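PDB 3HOL: TbpB from Actinobacillus pleuropneumoniae, which probably binds host transferrin at the bacterial surface as the lipoprotein part of a receptor that serves iron acquisition. Local coordinates for residues Y171-E176 and F261-N266; L120-S125 and V177-K182. All blocks are in the same frame, centred on the assembly; numbering follows the deposited sequence.

How the contacts relate
Along the chain, residues 120-125 come first, on strand 119-133. After 45 residues the chain returns in strand 171-178, whose start, 171-176, belongs to contact 1 and whose end, running on into 177-182, closes the loop of contact 2. Between 176 and 261 lie 84 residues, 48 of them in strands; the last segment, 261-266, closes contact 1. The segments alternate, so the two loops cross rather than nest. Strand 119-133 pairs with both 171-178 and 257-265, which makes contact 1 a meeting of its two neighbours across it. The centres of contacts 1 and 2 lie about 9 Å apart, and Phe175 N approaches Tyr122 O at 2.8 Å, probably a hydrogen bond.

Contact 1: Y171-E176 and F261-N266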
loop_
_atom_site.group_PDB
_atom_site.type_symbol
_atom_site.label_atom_id
_atom_site.label_comp_id
_atom_site.label_asym_id
_atom_site.label_seq_id
_atom_site.Cartn_x
_atom_site.Cartn_y
_atom_site.Cartn_z
ATOM N N TYR A 171 20.652 -8.914 17.286
ATOM C CA TYR A 171 20.206 -7.659 16.699
ATOM C C TYR A 171 18.711 -7.451 16.884
ATOM O O TYR A 171 17.874 -8.089 16.213
ATOM C CB TYR A 171 20.556 -7.661 15.213
ATOM C CG TYR A 171 22.027 -7.940 15.002
ATOM C CD1 TYR A 171 22.988 -6.983 15.324
ATOM C CD2 TYR A 171 22.451 -9.175 14.516
ATOM C CE1 TYR A 171 24.340 -7.240 15.134
ATOM C CE2 TYR A 171 23.805 -9.454 14.307
ATOM C CZ TYR A 171 24.747 -8.495 14.629
ATOM O OH TYR A 171 26.088 -8.790 14.420
ATOM N N THR A 172 18.361 -6.539 17.772
ATOM C CA THR A 172 16.954 -6.365 18.151
ATOM C C THR A 172 16.501 -4.940 17.846
ATOM O O THR A 172 17.325 -3.992 17.852
ATOM C CB THR A 172 16.761 -6.585 19.688
ATOM O OG1 THR A 172 17.598 -5.663 20.403
ATOM C CG2 THR A 172 17.151 -8.047 20.072
ATOM N N SER A 173 15.205 -4.777 17.574
ATOM C CA SER A 173 14.713 -3.473 17.201
ATOM C C SER A 173 13.531 -3.084 18.082
ATOM O O SER A 173 12.763 -3.944 18.541
ATOM C CB SER A 173 14.296 -3.487 15.730
ATOM O OG SER A 173 13.203 -4.355 15.567
ATOM N N GLN A 174 13.374 -1.782 18.287
ATOM C CA GLN A 174 12.253 -1.240 19.014
ATOM C C GLN A 174 11.896 0.125 18.427
ATOM O O GLN A 174 12.783 0.946 18.173
ATOM C CB GLN A 174 12.555 -1.172 20.527
ATOM C CG GLN A 174 11.393 -0.640 21.377
ATOM C CD GLN A 174 11.626 -0.725 22.884
ATOM O OE1 GLN A 174 12.094 -1.737 23.391
ATOM N NE2 GLN A 174 11.283 0.354 23.609
ATOM N N PHE A 175 10.598 0.354 18.186
ATOM C CA PHE A 175 10.141 1.606 17.592
ATOM C C PHE A 175 8.972 2.151 18.401
ATOM O O PHE A 175 8.143 1.378 18.863
ATOM C CB PHE A 175 9.668 1.384 16.138
ATOM C CG PHE A 175 10.697 0.690 15.262
ATOM C CD1 PHE A 175 11.665 1.433 14.571
ATOM C CD2 PHE A 175 10.692 -0.705 15.146
ATOM C CE1 PHE A 175 12.657 0.769 13.779
ATOM C CE2 PHE A 175 11.655 -1.392 14.340
ATOM C CZ PHE A 175 12.625 -0.661 13.661
ATOM N N GLU A 176 8.913 3.467 18.592
ATOM C CA GLU A 176 7.753 4.043 19.272
ATOM C C GLU A 176 7.029 4.934 18.297
ATOM O O GLU A 176 7.603 5.871 17.769
ATOM C CB GLU A 176 8.203 4.847 20.511
ATOM C CG GLU A 176 7.060 5.534 21.212
ATOM C CD GLU A 176 7.561 6.554 22.254
ATOM O OE1 GLU A 176 7.846 6.107 23.370
ATOM O OE2 GLU A 176 7.704 7.771 21.945
ATOM N N PHE A 261 14.275 -4.562 8.884
ATOM C CA PHE A 261 13.721 -4.750 10.229
ATOM C C PHE A 261 12.259 -5.109 10.123
ATOM O O PHE A 261 11.621 -4.865 9.109
ATOM C CB PHE A 261 13.936 -3.486 11.105
ATOM C CG PHE A 261 13.548 -2.197 10.423
ATOM C CD1 PHE A 261 12.239 -1.719 10.470
ATOM C CD2 PHE A 261 14.503 -1.442 9.757
ATOM C CE1 PHE A 261 11.880 -0.526 9.830
ATOM C CE2 PHE A 261 14.146 -0.247 9.103
ATOM C CZ PHE A 261 12.833 0.204 9.147
ATOM N N SER A 262 11.762 -5.785 11.149
ATOM C CA SER A 262 10.322 -6.039 11.282
ATOM C C SER A 262 9.984 -6.125 12.787
ATOM O O SER A 262 10.825 -6.495 13.620
ATOM C CB SER A 262 9.946 -7.350 10.553
ATOM O OG SER A 262 10.704 -8.448 11.055
ATOM N N ALA A 263 8.747 -5.770 13.136
ATOM C CA ALA A 263 8.368 -5.641 14.526
ATOM C C ALA A 263 6.840 -5.614 14.617
ATOM O O ALA A 263 6.165 -5.370 13.641
ATOM C CB ALA A 263 8.946 -4.354 15.100
ATOM N N LYS A 264 6.317 -5.828 15.821
ATOM C CA LYS A 264 4.879 -5.924 16.055
ATOM C C LYS A 264 4.585 -5.179 17.344
ATOM O O LYS A 264 5.396 -5.255 18.274
ATOM C CB LYS A 264 4.543 -7.404 16.217
ATOM C CG LYS A 264 3.185 -7.729 16.817
ATOM C CD LYS A 264 3.036 -9.269 16.992
ATOM C CE LYS A 264 1.664 -9.609 17.599
ATOM N NZ LYS A 264 0.533 -8.889 16.905
ATOM N N HIS A 265 3.453 -4.457 17.397
ATOM C CA HIS A 265 3.127 -3.701 18.592
ATOM C C HIS A 265 2.376 -4.592 19.610
ATOM O O HIS A 265 1.831 -5.624 19.273
ATOM C CB HIS A 265 2.375 -2.365 18.310
ATOM C CG HIS A 265 0.922 -2.523 17.941
ATOM N ND1 HIS A 265 -0.044 -2.929 18.839
ATOM C CD2 HIS A 265 0.268 -2.293 16.774
ATOM C CE1 HIS A 265 -1.220 -2.966 18.242
ATOM N NE2 HIS A 265 -1.065 -2.562 16.991
ATOM N N ASN A 266 2.387 -4.163 20.861
ATOM C CA ASN A 266 1.798 -4.950 21.936
ATOM C C ASN A 266 0.475 -4.358 22.410
ATOM O O ASN A 266 0.102 -4.579 23.561
ATOM C CB ASN A 266 2.783 -5.051 23.117
ATOM C CG ASN A 266 3.135 -3.682 23.719
ATOM O OD1 ASN A 266 2.996 -2.612 23.072
ATOM N ND2 ASN A 266 3.602 -3.708 24.977
#
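Phe261 opens the contact by meeting the Phe175 ring obliquely, inside an antiparallel beta barrel of TbpB. Strands 171-178 and 257-265 both pair with strand 119-133 but not with each other here: their short axes approach to 7.5 Å at an angle of 53°, and no hydrogen bond joins the two segments. The encounter rests mainly on side chains, from buried residues. The Phe261 side chain is set between its own backbone N and carbonyl carbon (chi1 48°), and Phe175 CE1 stands over one face of the Phe261 ring, offset toward that ring's rim. The closest pair is Phe175 CZ to Phe261 CD1, 3.4 Å. With ring centroids 5.0 Å apart and planes inclined at 41°, the pair is neither a parallel stack nor a T-shape. Met246, on strand 245-251, touches both rings.

At Ser262 it is the main chain that faces the other strand. Its carbonyl O lies 3.7 Å from Ser173 OG, a contact without a hydrogen bond, since that hydroxyl is bonded to Ser125 O on the intervening strand. The Ser262 side chain points away from strand 171-178, and its OG is hydrogen-bonded to the hydroxyl of Ser86.

Ala263 turns its methyl back toward the opposite strand. The small group meets Phe175 at the ring edge, close to the ring plane, touching the side of the ring that carries CD2 and CE2: Ala263 CB lies 4.0 Å from Phe175 CD2.

Contact 2: L120-S125 and V177-K182; sequences LTYTGS and VDFATK
Tyr122 and Phe179 come at each other from opposite directions and meet rim to rim: the Tyr122 hydroxyl lies in the plane of the Phe179 ring, at its edge, with OH 3.3 Å from CZ of Phe179. The same oxygen is hydrogen-bonded to Ala243 O, so the phenol end is fixed by a polar partner as well as by the aromatic edge. Val177 divides its branches between the two rings. With CG1 anti to the backbone N (chi1 -179°), that methyl sits over the centre of one face of Phe179, 3.4 Å above the plane, while CG2 reaches Tyr122 CE2 obliquely at 3.7 Å. Behind these side chains runs the antiparallel pairing of a beta-barrel wall, where Leu120 and Val177 form a hydrogen-bonded pair. Leu120 N donates to Val177 O at 3.0 Å. The return bond, from Val177 N to Leu120 O, is 2.8 Å long, and both are nearly straight. Strand 171-178 then ends, and the chain turns with Phe179 folded back toward strand 119-133. Leu120, on the same face as Val177, slants across to Phe179, its CD1 3.9 Å from CE1 of that ring.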
loop_
_atom_site.group_PDB
_atom_site.type_symbol
_atom_site.label_atom_id
_atom_site.label_comp_id
_atom_site.label_asym_id
_atom_site.label_seq_id
_atom_site.Cartn_x
_atom_site.Cartn_y
_atom_site.Cartn_z
ATOM N N LEU A 120 2.288 3.694 20.536
ATOM C CA LEU A 120 2.506 2.251 20.434
ATOM C C LEU A 120 3.962 1.860 20.166
ATOM O O LEU A 120 4.640 2.465 19.330
ATOM C CB LEU A 120 1.574 1.642 19.372
ATOM C CG LEU A 120 0.085 1.489 19.747
ATOM C CD1 LEU A 120 -0.702 1.289 18.459
ATOM C CD2 LEU A 120 -0.138 0.339 20.713
ATOM N N THR A 121 4.430 0.863 20.900
ATOM C CA THR A 121 5.829 0.376 20.764
ATOM C C THR A 121 5.811 -0.881 19.927
ATOM O O THR A 121 5.119 -1.809 20.277
ATOM C CB THR A 121 6.430 0.083 22.164
ATOM O OG1 THR A 121 6.601 1.332 22.809
ATOM C CG2 THR A 121 7.792 -0.602 22.070
ATOM N N TYR A 122 6.540 -0.890 18.800
ATOM C CA TYR A 122 6.694 -2.115 18.006
ATOM C C TYR A 122 8.071 -2.685 18.373
ATOM O O TYR A 122 9.087 -1.959 18.333
ATOM C CB TYR A 122 6.687 -1.768 16.529
ATOM C CG TYR A 122 5.368 -1.288 16.009
ATOM C CD1 TYR A 122 4.593 -2.111 15.194
ATOM C CD2 TYR A 122 4.885 -0.003 16.324
ATOM C CE1 TYR A 122 3.338 -1.652 14.663
ATOM C CE2 TYR A 122 3.629 0.457 15.822
ATOM C CZ TYR A 122 2.883 -0.378 14.994
ATOM O OH TYR A 122 1.694 0.051 14.492
ATOM N N THR A 123 8.110 -3.982 18.662
ATOM C CA THR A 123 9.311 -4.672 19.029
ATOM C C THR A 123 9.575 -5.808 18.073
ATOM O O THR A 123 8.642 -6.548 17.705
ATOM C CB THR A 123 9.175 -5.249 20.459
ATOM O OG1 THR A 123 8.980 -4.152 21.369
ATOM C CG2 THR A 123 10.480 -5.904 20.868
ATOM N N GLY A 124 10.850 -5.993 17.718
ATOM C CA GLY A 124 11.230 -7.058 16.785
ATOM C C GLY A 124 12.736 -7.148 16.598
ATOM O O GLY A 124 13.491 -7.015 17.564
ATOM N N SER A 125 13.181 -7.433 15.362
ATOM C CA SER A 125 14.606 -7.641 15.103
ATOM C C SER A 125 15.044 -6.780 13.948
ATOM O O SER A 125 14.242 -6.080 13.353
ATOM C CB SER A 125 14.897 -9.098 14.718
ATOM O OG SER A 125 14.240 -9.427 13.482
ATOM N N VAL A 177 5.756 4.640 18.043
ATOM C CA VAL A 177 4.998 5.397 17.047
ATOM C C VAL A 177 3.927 6.231 17.762
ATOM O O VAL A 177 3.070 5.693 18.482
ATOM C CB VAL A 177 4.355 4.498 15.955
ATOM C CG1 VAL A 177 3.570 5.366 14.914
ATOM C CG2 VAL A 177 5.470 3.665 15.234
ATOM N N ASP A 178 3.980 7.541 17.521
ATOM C CA ASP A 178 2.923 8.440 17.980
ATOM C C ASP A 178 2.017 8.697 16.792
ATOM O O ASP A 178 2.357 9.493 15.912
ATOM C CB ASP A 178 3.523 9.741 18.535
ATOM C CG ASP A 178 2.451 10.658 19.210
ATOM O OD1 ASP A 178 1.251 10.548 18.899
ATOM O OD2 ASP A 178 2.840 11.494 20.056
ATOM N N PHE A 179 0.890 7.979 16.724
ATOM C CA PHE A 179 0.013 8.127 15.572
ATOM C C PHE A 179 -0.677 9.508 15.520
ATOM O O PHE A 179 -1.065 9.983 14.434
ATOM C CB PHE A 179 -0.998 6.956 15.502
ATOM C CG PHE A 179 -0.350 5.634 15.057
ATOM C CD1 PHE A 179 0.086 4.691 16.002
ATOM C CD2 PHE A 179 -0.143 5.368 13.703
ATOM C CE1 PHE A 179 0.702 3.457 15.578
ATOM C CE2 PHE A 179 0.460 4.169 13.261
ATOM C CZ PHE A 179 0.913 3.220 14.198
ATOM N N ALA A 180 -0.785 10.152 16.687
ATOM C CA ALA A 180 -1.385 11.484 16.748
ATOM C C ALA A 180 -0.533 12.494 16.016
ATOM O O ALA A 180 -1.088 13.378 15.357
ATOM C CB ALA A 180 -1.658 11.944 18.235
ATOM N N THR A 181 0.793 12.369 16.101
ATOM C CA THR A 181 1.677 13.286 15.406
ATOM C C THR A 181 2.280 12.740 14.077
ATOM O O THR A 181 2.977 13.474 13.375
ATOM C CB THR A 181 2.806 13.707 16.307
ATOM O OG1 THR A 181 3.506 12.543 16.746
ATOM C CG2 THR A 181 2.253 14.422 17.547
ATOM N N LYS A 182 2.001 11.475 13.756
ATOM C CA LYS A 182 2.589 10.781 12.603
ATOM C C LYS A 182 4.124 10.791 12.648
ATOM O O LYS A 182 4.807 11.043 11.635
ATOM C CB LYS A 182 2.026 11.342 11.288
ATOM C CG LYS A 182 0.522 10.992 11.151
ATOM C CD LYS A 182 -0.019 11.275 9.733
ATOM C CE LYS A 182 -1.522 10.993 9.622
ATOM N NZ LYS A 182 -1.867 9.506 9.522
#